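Local coordinates for particle-associated lyase (Acinetobacter bacteriophage AP22, PDB 4Y9V), which binds and probably cleaves, as a lyase, the capsular polysaccharide of Acinetobacter baumannii as the trimeric tailspike of the phage, at residues A[124-129]-A[199-204]. Residues are numbered along the deposited sequence; the frame is centred on the assembly and turned at random.
Sequences TTLASD and ENIVIL
Leu126 runs alongside Ile201, and its CB sits 3.8 Å from Ile201 CG2. Leu126 follows directly on strand 113-125 and Ile201 opens strand 201-207; the two strands pair antiparallel. The pair belongs to the Ig-like domain that projects from the side of the tailspike's parallel beta-helix. A chi1 of -179° sets CG of Leu126 anti to the backbone N, and the second torsion turns CD2 to 3.9 Å from Ile201 CG2. Ile201 also packs on Ile154 and Cys156 of strand 151-156, which pairs with strand 201-207, for example through backbone bonding of Val202 with Tyr155.

Further along, Thr124 and Ile203 form a hydrogen-bonded pair. Ile203 N donates to Thr124 O at 2.9 Å, coming from above the carbonyl plane. The return bond from Thr124 N to Ile203 O is weak. Gln122 NE2 is a second donor to Thr124 O, so two N-H groups grip this carbonyl. On the sheet face that carries Thr124 and Ile203, the methyl CG2 of Thr124 rests 3.7 Å from Ile203 CB. Ile203 CG1, beside its own backbone N, reaches over the backbone after Thr125, 3.8 Å from Thr125 C. Phe138 touches both Leu126 and Ile203, which extends this buried apolar face.

Thr125 and Val202 lie between the Thr124-Ile203 and Leu126-Ile201 positions as a non-hydrogen-bonded pair. Their side chains lie on the face opposite Thr124 and Ile203 and are partly exposed. The strand of Thr125 ends here, but the pairing runs one bond further. Leu126 N donates to Ile201 O at 3.3 Å with an N-H...O angle of 167°, again from above the carbonyl plane. The same oxygen also receives a CA-H...O contact from Thr125 CA, 3.6 Å from Ile201 O.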
loop_
_atom_site.group_PDB
_atom_site.type_symbol
_atom_site.label_atom_id
_atom_site.label_comp_id
_atom_site.label_asym_id
_atom_site.label_seq_id
_atom_site.Cartn_x
_atom_site.Cartn_y
_atom_site.Cartn_z
ATOM N N THR A 124 -13.844 -29.214 -24.720
ATOM C CA THR A 124 -13.003 -29.220 -25.912
ATOM C C THR A 124 -11.534 -29.269 -25.507
ATOM O O THR A 124 -11.196 -29.536 -24.348
ATOM C CB THR A 124 -13.407 -28.071 -26.852
ATOM O OG1 THR A 124 -12.770 -28.216 -28.119
ATOM C CG2 THR A 124 -13.080 -26.699 -26.325
ATOM N N THR A 125 -10.671 -29.004 -26.472
ATOM C CA THR A 125 -9.222 -28.984 -26.332
ATOM C C THR A 125 -8.704 -27.709 -27.004
ATOM O O THR A 125 -9.366 -27.099 -27.856
ATOM C CB THR A 125 -8.540 -30.218 -26.910
ATOM O OG1 THR A 125 -8.862 -30.317 -28.291
ATOM C CG2 THR A 125 -8.907 -31.476 -26.152
ATOM N N LEU A 126 -7.476 -27.342 -26.584
ATOM C CA LEU A 126 -6.818 -26.166 -27.191
ATOM C C LEU A 126 -6.334 -26.467 -28.568
ATOM O O LEU A 126 -5.693 -27.481 -28.798
ATOM C CB LEU A 126 -5.638 -25.816 -26.278
ATOM C CG LEU A 126 -4.825 -24.611 -26.694
ATOM C CD1 LEU A 126 -5.655 -23.337 -26.717
ATOM C CD2 LEU A 126 -3.580 -24.464 -25.827
ATOM N N ALA A 127 -6.551 -25.514 -29.497
ATOM C CA ALA A 127 -6.227 -25.677 -30.899
ATOM C C ALA A 127 -5.306 -24.567 -31.461
ATOM O O ALA A 127 -5.019 -24.594 -32.634
ATOM C CB ALA A 127 -7.466 -25.800 -31.787
ATOM N N SER A 128 -4.827 -23.651 -30.617
ATOM C CA SER A 128 -3.762 -22.725 -31.010
ATOM C C SER A 128 -2.844 -22.541 -29.812
ATOM O O SER A 128 -3.246 -22.762 -28.658
ATOM C CB SER A 128 -4.275 -21.376 -31.432
ATOM O OG SER A 128 -5.040 -20.737 -30.416
ATOM N N ASP A 129 -1.647 -22.049 -30.052
ATOM C CA ASP A 129 -0.700 -21.833 -28.979
ATOM C C ASP A 129 -1.034 -20.508 -28.258
ATOM O O ASP A 129 -1.352 -19.494 -28.890
ATOM C CB ASP A 129 0.703 -21.803 -29.535
ATOM C CG ASP A 129 1.182 -23.133 -30.125
ATOM O OD1 ASP A 129 0.650 -24.188 -29.791
ATOM O OD2 ASP A 129 2.152 -23.083 -30.906
ATOM N N GLU A 199 0.498 -30.006 -26.367
ATOM C CA GLU A 199 0.444 -30.421 -24.992
ATOM C C GLU A 199 -0.968 -30.990 -24.687
ATOM O O GLU A 199 -1.910 -30.802 -25.453
ATOM C CB GLU A 199 0.782 -29.260 -24.020
ATOM C CG GLU A 199 2.280 -28.868 -24.117
ATOM C CD GLU A 199 2.605 -27.556 -23.458
ATOM O OE1 GLU A 199 1.715 -26.748 -23.197
ATOM O OE2 GLU A 199 3.818 -27.334 -23.215
ATOM N N ASN A 200 -1.125 -31.660 -23.540
ATOM C CA ASN A 200 -2.395 -32.183 -23.097
ATOM C C ASN A 200 -3.209 -31.088 -22.386
ATOM O O ASN A 200 -3.247 -31.025 -21.175
ATOM C CB ASN A 200 -2.247 -33.380 -22.189
ATOM C CG ASN A 200 -1.906 -34.607 -22.975
ATOM O OD1 ASN A 200 -2.615 -34.903 -23.962
ATOM N ND2 ASN A 200 -0.910 -35.344 -22.576
ATOM N N ILE A 201 -3.747 -30.177 -23.207
ATOM C CA ILE A 201 -4.494 -29.013 -22.716
ATOM C C ILE A 201 -5.962 -29.184 -22.979
ATOM O O ILE A 201 -6.427 -29.219 -24.128
ATOM C CB ILE A 201 -4.014 -27.700 -23.358
ATOM C CG1 ILE A 201 -2.517 -27.515 -23.372
ATOM C CG2 ILE A 201 -4.732 -26.524 -22.675
ATOM C CD1 ILE A 201 -1.862 -27.541 -21.998
ATOM N N VAL A 202 -6.747 -29.337 -21.921
ATOM C CA VAL A 202 -8.177 -29.495 -21.989
ATOM C C VAL A 202 -8.823 -28.150 -21.648
ATOM O O VAL A 202 -8.257 -27.313 -20.942
ATOM C CB VAL A 202 -8.708 -30.622 -21.097
ATOM C CG1 VAL A 202 -7.991 -31.929 -21.468
ATOM C CG2 VAL A 202 -8.552 -30.326 -19.624
ATOM N N ILE A 203 -10.056 -27.976 -22.158
ATOM C CA ILE A 203 -10.871 -26.802 -21.907
ATOM C C ILE A 203 -12.153 -27.272 -21.186
ATOM O O ILE A 203 -12.915 -28.066 -21.745
ATOM C CB ILE A 203 -11.229 -26.057 -23.192
ATOM C CG1 ILE A 203 -10.004 -25.692 -24.042
ATOM C CG2 ILE A 203 -12.080 -24.833 -22.891
ATOM C CD1 ILE A 203 -9.008 -24.758 -23.367
ATOM N N LEU A 204 -12.333 -26.800 -19.973
ATOM C CA LEU A 204 -13.491 -27.096 -19.161
ATOM C C LEU A 204 -14.441 -25.900 -19.169
ATOM O O LEU A 204 -13.997 -24.762 -19.266
ATOM C CB LEU A 204 -13.133 -27.408 -17.713
ATOM C CG LEU A 204 -11.902 -28.295 -17.497
ATOM C CD1 LEU A 204 -11.608 -28.465 -16.014
ATOM C CD2 LEU A 204 -12.066 -29.657 -18.187
#